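Local coordinates for protein alpha-glucosidase ([Eubacterium] rectale, PDB 6PNR) that acts as a family 31 glycoside hydrolase, a sulfoquinovosidase that probably cleaves alpha-linked sulfoquinovose from sulfolipid-derived glycosides, at residues V38-G43 with G392-T397; F131-S136 with N166-T171. All coordinates share one frame; numbering follows the deposited sequence.

Contact 1: V38-G43 with G392-T397; sequences VDMYRG and GEYLPT
The last residues of a long beta strand, Val-38 to Met-40, and the turn at Arg-42 and Gly-43 pack on a loop, Tyr-394 to Thr-397, that follows a strand of the TIM barrel. Asp-390 and Phe-391, just before this loop, line the inhibitor pocket. No hydrogen bond crosses the contact. A CH-pi contact marks one end: Gly-43 CA sits over one face of the Tyr-394 phenol, 3.4 Å from the ring centroid and 13° off the normal. The turn gives Gly-43 a positive phi, and a beta carbon there would run into the Tyr-394 ring as well as the preceding carbonyl oxygen. The turn passes close to the ring, with Gly-43 N 3.3 Å from Tyr-394 CE2. Arg-42 O comes to 3.2 Å from Tyr-394 OH, but the polar partner of the phenol oxygen is Glu-137, which also meets Gly-43 through a backbone bond. With CG anti to the backbone N (chi1 -180°), the straight chain of Met-40 carries SD and CE across to the other segment. Its SD rests 3.6 Å from Pro-396 CB. Its methyl CE comes to 3.3 Å from the carbonyl O of Tyr-394 and 4.3 Å from the ring atom CD2. Two residues earlier in the strand, Val-38 CG1 touches Thr-397 OG1 at 3.5 Å, the two side chains crossing at about a right angle. Van der Waals packing carries the interface, with the glycine on the ring at one end and a valine methyl against a hydroxyl oxygen at the other. Tyr-394 also stacks on Phe-352 and meets Phe-391 with the ring planes at about 70°. Strand 44-56 flanks the first segment, where Phe-45 touches both Val-38 and Met-40. Met-409 of helix 408-429 touches both Val-38 and Thr-397.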
loop_
_atom_site.group_PDB
_atom_site.type_symbol
_atom_site.label_atom_id
_atom_site.label_comp_id
_atom_site.label_asym_id
_atom_site.label_seq_id
_atom_site.Cartn_x
_atom_site.Cartn_y
_atom_site.Cartn_z
ATOM N N VAL A 38 8.581 -12.638 0.661
ATOM C CA VAL A 38 8.215 -12.477 2.065
ATOM C C VAL A 38 9.297 -11.623 2.712
ATOM O O VAL A 38 10.428 -12.085 2.904
ATOM C CB VAL A 38 8.069 -13.832 2.775
ATOM C CG1 VAL A 38 7.693 -13.653 4.250
ATOM C CG2 VAL A 38 7.035 -14.689 2.076
ATOM N N ASP A 39 8.956 -10.375 3.036
ATOM C CA ASP A 39 9.882 -9.424 3.654
ATOM C C ASP A 39 9.569 -9.333 5.148
ATOM O O ASP A 39 8.545 -8.763 5.536
ATOM C CB ASP A 39 9.758 -8.057 2.981
ATOM C CG ASP A 39 10.728 -7.030 3.544
ATOM O OD1 ASP A 39 11.678 -7.418 4.260
ATOM O OD2 ASP A 39 10.531 -5.829 3.267
ATOM N N MET A 40 10.451 -9.878 5.981
ATOM C CA MET A 40 10.236 -9.958 7.421
ATOM C C MET A 40 11.068 -8.924 8.176
ATOM O O MET A 40 12.274 -8.810 7.947
ATOM C CB MET A 40 10.593 -11.342 7.931
ATOM C CG MET A 40 10.382 -11.468 9.405
ATOM S SD MET A 40 11.263 -12.847 10.104
ATOM C CE MET A 40 10.635 -12.712 11.792
ATOM N N TYR A 41 10.436 -8.207 9.111
ATOM C CA TYR A 41 11.185 -7.276 9.967
ATOM C C TYR A 41 10.545 -7.292 11.352
ATOM O O TYR A 41 9.461 -6.736 11.537
ATOM C CB TYR A 41 11.200 -5.871 9.384
ATOM C CG TYR A 41 11.985 -4.885 10.222
ATOM C CD1 TYR A 41 13.372 -4.827 10.148
ATOM C CD2 TYR A 41 11.337 -4.013 11.083
ATOM C CE1 TYR A 41 14.091 -3.919 10.916
ATOM C CE2 TYR A 41 12.044 -3.105 11.848
ATOM C CZ TYR A 41 13.416 -3.065 11.769
ATOM O OH TYR A 41 14.095 -2.163 12.550
ATOM N N ARG A 42 11.218 -7.939 12.300
ATOM C CA ARG A 42 10.808 -7.985 13.702
ATOM C C ARG A 42 9.355 -8.429 13.866
ATOM O O ARG A 42 8.562 -7.806 14.578
ATOM C CB ARG A 42 11.054 -6.633 14.374
ATOM C CG ARG A 42 12.552 -6.322 14.462
ATOM C CD ARG A 42 12.819 -4.900 14.871
ATOM N NE ARG A 42 14.254 -4.606 14.949
ATOM C CZ ARG A 42 14.733 -3.509 15.521
ATOM N NH1 ARG A 42 13.891 -2.633 16.060
ATOM N NH2 ARG A 42 16.040 -3.291 15.571
ATOM N N GLY A 43 9.017 -9.544 13.224
ATOM C CA GLY A 43 7.702 -10.133 13.371
ATOM C C GLY A 43 6.645 -9.555 12.460
ATOM O O GLY A 43 5.507 -10.039 12.477
ATOM N N GLY A 392 5.057 -16.797 19.119
ATOM C CA GLY A 392 4.743 -17.864 18.190
ATOM C C GLY A 392 4.589 -17.413 16.749
ATOM O O GLY A 392 4.368 -18.267 15.882
ATOM N N GLU A 393 4.716 -16.113 16.460
ATOM C CA GLU A 393 4.446 -15.555 15.134
ATOM C C GLU A 393 5.698 -15.272 14.318
ATOM O O GLU A 393 5.578 -14.837 13.167
ATOM C CB GLU A 393 3.655 -14.238 15.239
ATOM C CG GLU A 393 2.526 -14.210 16.252
ATOM C CD GLU A 393 3.003 -13.821 17.649
ATOM O OE1 GLU A 393 4.232 -13.796 17.867
ATOM O OE2 GLU A 393 2.152 -13.537 18.519
ATOM N N TYR A 394 6.890 -15.476 14.874
ATOM C CA TYR A 394 8.099 -14.874 14.317
ATOM C C TYR A 394 8.953 -15.847 13.518
ATOM O O TYR A 394 10.152 -15.598 13.360
ATOM C CB TYR A 394 8.975 -14.288 15.428
ATOM C CG TYR A 394 8.641 -12.892 15.909
ATOM C CD1 TYR A 394 7.421 -12.611 16.481
ATOM C CD2 TYR A 394 9.589 -11.875 15.853
ATOM C CE1 TYR A 394 7.129 -11.347 16.954
ATOM C CE2 TYR A 394 9.313 -10.608 16.337
ATOM C CZ TYR A 394 8.074 -10.352 16.879
ATOM O OH TYR A 394 7.762 -9.102 17.362
ATOM N N LEU A 395 8.404 -16.956 13.047
ATOM C CA LEU A 395 9.279 -17.885 12.324
ATOM C C LEU A 395 9.615 -17.301 10.957
ATOM O O LEU A 395 8.703 -17.036 10.160
ATOM C CB LEU A 395 8.656 -19.269 12.165
ATOM C CG LEU A 395 9.594 -20.326 11.545
ATOM C CD1 LEU A 395 10.557 -20.871 12.582
ATOM C CD2 LEU A 395 8.805 -21.462 10.909
ATOM N N PRO A 396 10.888 -17.092 10.641
ATOM C CA PRO A 396 11.245 -16.538 9.331
ATOM C C PRO A 396 11.079 -17.582 8.240
ATOM O O PRO A 396 10.873 -18.768 8.493
ATOM C CB PRO A 396 12.706 -16.114 9.498
ATOM C CG PRO A 396 13.220 -16.976 10.600
ATOM C CD PRO A 396 12.062 -17.323 11.497
ATOM N N THR A 397 11.155 -17.113 6.994
ATOM C CA THR A 397 11.008 -17.991 5.843
ATOM C C THR A 397 12.218 -17.968 4.922
ATOM O O THR A 397 12.237 -18.705 3.932
ATOM C CB THR A 397 9.774 -17.600 5.024
ATOM O OG1 THR A 397 9.969 -16.286 4.479
ATOM C CG2 THR A 397 8.517 -17.626 5.875
#

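Contact 2: F131-S136 with N166-T171; sequences FPIWTS and NYPQPT
The carbonyl plane of Asn-166 has the Thr-135 hydroxyl above it, and the Pro-168 ring packs against the backbone of Trp-134 and Thr-135. The Gln-169 side-chain amide is held in its own segment: Thr-171 OG1 lies in its plane, 2.8 Å from NE2, and the Tyr-167 hydroxyl bonds to OE1. The Trp-134 indole turns elsewhere, stacking on His-412 and meeting Phe-45 edge-to-face. Between Thr-135 OG1 and Asn-166 O the distance is 2.7 Å. The donor lies 48° out of the carbonyl plane, with a C=O...donor angle of 121°. This is the one hydrogen bond between the two segments. OG1 of Thr-135 is anti to the backbone N (chi1 -180°), a torsion that aims the hydroxyl at Asn-166. A valine here has no hydroxyl to give, and the Asn-166 carbonyl would probably lose its one bond to this segment. Beside this bond, Pro-168 CG lies 3.4 Å from Trp-134 N. Pro-168 CB meets Ile-133 CG2 at 3.8 Å, the two side chains sliding past each other in opposite directions. The same methyl touches Pro-170 CD at 3.9 Å. Ile-133 CD1 reaches the carbonyl O of Gln-169 at 3.6 Å. The CB of Asn-166 points away from the other segment, and its ND2 is hydrogen-bonded to Glu-393. Helix 408-429 lies alongside: Asn-413 bonds to Thr-135 N and Ile-133 O, and His-412 bonds to Thr-135 O. Ile-133 pairs through its backbone with Ala-188 at the edge of a six-stranded antiparallel sheet. Pro-170, the centre of an inverse gamma turn, pairs with Val-182 in a second antiparallel sheet, so the contact brings the two sheets together.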
loop_
_atom_site.group_PDB
_atom_site.type_symbol
_atom_site.label_atom_id
_atom_site.label_comp_id
_atom_site.label_asym_id
_atom_site.label_seq_id
_atom_site.Cartn_x
_atom_site.Cartn_y
_atom_site.Cartn_z
ATOM N N PHE A 131 -8.851 -11.719 3.444
ATOM C CA PHE A 131 -8.143 -11.943 4.706
ATOM C C PHE A 131 -6.991 -12.913 4.469
ATOM O O PHE A 131 -7.210 -14.132 4.349
ATOM C CB PHE A 131 -9.120 -12.441 5.762
ATOM C CG PHE A 131 -10.183 -11.426 6.099
ATOM C CD1 PHE A 131 -11.333 -11.317 5.327
ATOM C CD2 PHE A 131 -10.004 -10.533 7.149
ATOM C CE1 PHE A 131 -12.280 -10.357 5.608
ATOM C CE2 PHE A 131 -10.967 -9.571 7.439
ATOM C CZ PHE A 131 -12.104 -9.487 6.669
ATOM N N PRO A 132 -5.772 -12.403 4.309
ATOM C CA PRO A 132 -4.586 -13.266 4.337
ATOM C C PRO A 132 -4.485 -14.016 5.655
ATOM O O PRO A 132 -4.782 -13.477 6.722
ATOM C CB PRO A 132 -3.428 -12.273 4.172
ATOM C CG PRO A 132 -4.039 -11.166 3.365
ATOM C CD PRO A 132 -5.465 -11.048 3.819
ATOM N N ILE A 133 -4.053 -15.271 5.569
ATOM C CA ILE A 133 -3.935 -16.160 6.725
ATOM C C ILE A 133 -2.444 -16.367 6.972
ATOM O O ILE A 133 -1.812 -17.230 6.351
ATOM C CB ILE A 133 -4.660 -17.499 6.477
ATOM C CG1 ILE A 133 -6.105 -17.260 6.022
ATOM C CG2 ILE A 133 -4.563 -18.436 7.713
ATOM C CD1 ILE A 133 -6.979 -16.491 7.003
ATOM N N TRP A 134 -1.863 -15.536 7.838
ATOM C CA TRP A 134 -0.426 -15.563 8.097
ATOM C C TRP A 134 -0.245 -14.960 9.482
ATOM O O TRP A 134 -0.560 -13.782 9.676
ATOM C CB TRP A 134 0.337 -14.768 7.031
ATOM C CG TRP A 134 1.842 -14.871 7.095
ATOM C CD1 TRP A 134 2.708 -13.955 7.625
ATOM C CD2 TRP A 134 2.655 -15.944 6.592
ATOM N NE1 TRP A 134 4.007 -14.389 7.482
ATOM C CE2 TRP A 134 4.000 -15.612 6.858
ATOM C CE3 TRP A 134 2.373 -17.161 5.959
ATOM C CZ2 TRP A 134 5.060 -16.450 6.504
ATOM C CZ3 TRP A 134 3.432 -17.989 5.601
ATOM C CH2 TRP A 134 4.753 -17.631 5.872
ATOM N N THR A 135 0.205 -15.761 10.443
ATOM C CA THR A 135 0.367 -15.229 11.793
ATOM C C THR A 135 1.536 -14.248 11.817
ATOM O O THR A 135 2.567 -14.464 11.174
ATOM C CB THR A 135 0.555 -16.361 12.817
ATOM O OG1 THR A 135 0.702 -15.806 14.132
ATOM C CG2 THR A 135 1.761 -17.248 12.495
ATOM N N SER A 136 1.345 -13.124 12.503
ATOM C CA SER A 136 2.372 -12.088 12.532
ATOM C C SER A 136 2.030 -11.121 13.655
ATOM O O SER A 136 0.965 -11.207 14.268
ATOM C CB SER A 136 2.466 -11.342 11.190
ATOM O OG SER A 136 1.385 -10.424 11.033
ATOM N N ASN A 166 -2.403 -12.066 15.267
ATOM C CA ASN A 166 -1.603 -13.135 15.859
ATOM C C ASN A 166 -2.202 -14.509 15.594
ATOM O O ASN A 166 -1.491 -15.516 15.684
ATOM C CB ASN A 166 -1.476 -12.948 17.377
ATOM C CG ASN A 166 -0.948 -11.574 17.767
ATOM O OD1 ASN A 166 -1.714 -10.618 17.930
ATOM N ND2 ASN A 166 0.361 -11.481 17.952
ATOM N N TYR A 167 -3.492 -14.575 15.291
ATOM C CA TYR A 167 -4.224 -15.842 15.245
ATOM C C TYR A 167 -5.159 -15.822 14.046
ATOM O O TYR A 167 -6.364 -15.571 14.180
ATOM C CB TYR A 167 -4.983 -16.067 16.557
ATOM C CG TYR A 167 -5.834 -17.334 16.631
ATOM C CD1 TYR A 167 -5.815 -18.277 15.622
ATOM C CD2 TYR A 167 -6.637 -17.580 17.727
ATOM C CE1 TYR A 167 -6.599 -19.412 15.679
ATOM C CE2 TYR A 167 -7.428 -18.724 17.799
ATOM C CZ TYR A 167 -7.399 -19.632 16.768
ATOM O OH TYR A 167 -8.167 -20.777 16.813
ATOM N N PRO A 168 -4.639 -16.082 12.852
ATOM C CA PRO A 168 -5.513 -16.322 11.702
ATOM C C PRO A 168 -5.848 -17.804 11.612
ATOM O O PRO A 168 -5.194 -18.651 12.223
ATOM C CB PRO A 168 -4.653 -15.869 10.506
ATOM C CG PRO A 168 -3.220 -16.168 10.936
ATOM C CD PRO A 168 -3.204 -16.191 12.482
ATOM N N GLN A 169 -6.905 -18.108 10.848
ATOM C CA GLN A 169 -7.201 -19.518 10.643
ATOM C C GLN A 169 -7.925 -19.672 9.317
ATOM O O GLN A 169 -8.793 -18.849 8.998
ATOM C CB GLN A 169 -8.052 -20.105 11.786
ATOM C CG GLN A 169 -8.035 -21.626 11.840
ATOM C CD GLN A 169 -8.807 -22.198 13.018
ATOM O OE1 GLN A 169 -8.475 -21.945 14.178
ATOM N NE2 GLN A 169 -9.853 -22.973 12.723
ATOM N N PRO A 170 -7.592 -20.693 8.524
ATOM C CA PRO A 170 -8.274 -20.888 7.241
ATOM C C PRO A 170 -9.606 -21.608 7.418
ATOM O O PRO A 170 -9.811 -22.720 6.926
ATOM C CB PRO A 170 -7.248 -21.718 6.456
ATOM C CG PRO A 170 -6.646 -22.610 7.533
ATOM C CD PRO A 170 -6.512 -21.685 8.729
ATOM N N THR A 171 -10.527 -20.951 8.126
ATOM C CA THR A 171 -11.807 -21.513 8.543
ATOM C C THR A 171 -12.801 -20.363 8.609
ATOM O O THR A 171 -12.482 -19.314 9.180
ATOM C CB THR A 171 -11.685 -22.169 9.923
ATOM O OG1 THR A 171 -10.452 -22.904 10.000
ATOM C CG2 THR A 171 -12.876 -23.096 10.210
#

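The centres of contacts 1 and 2 lie about 14 Å apart. Both reach the six-stranded antiparallel sheet: residues 38-41 end strand 29-41, and 131-133 belong to strand 130-133 at one border. Along the chain contact 2 is nested within the loop closed by contact 1. Glu-393 joins them directly, through a probable hydrogen bond to Asn-166 and packing on Thr-135 and Ser-136. It also forms a salt bridge with Arg-441, a pocket residue. Helix 408-429 touches both contacts. Together they join the N-terminal beta region to the barrel loop after strand 386-389, near the inhibitor site: the side chains of Tyr-394 and Asn-166 lie about 7 and 8 Å from the bound inhibitor.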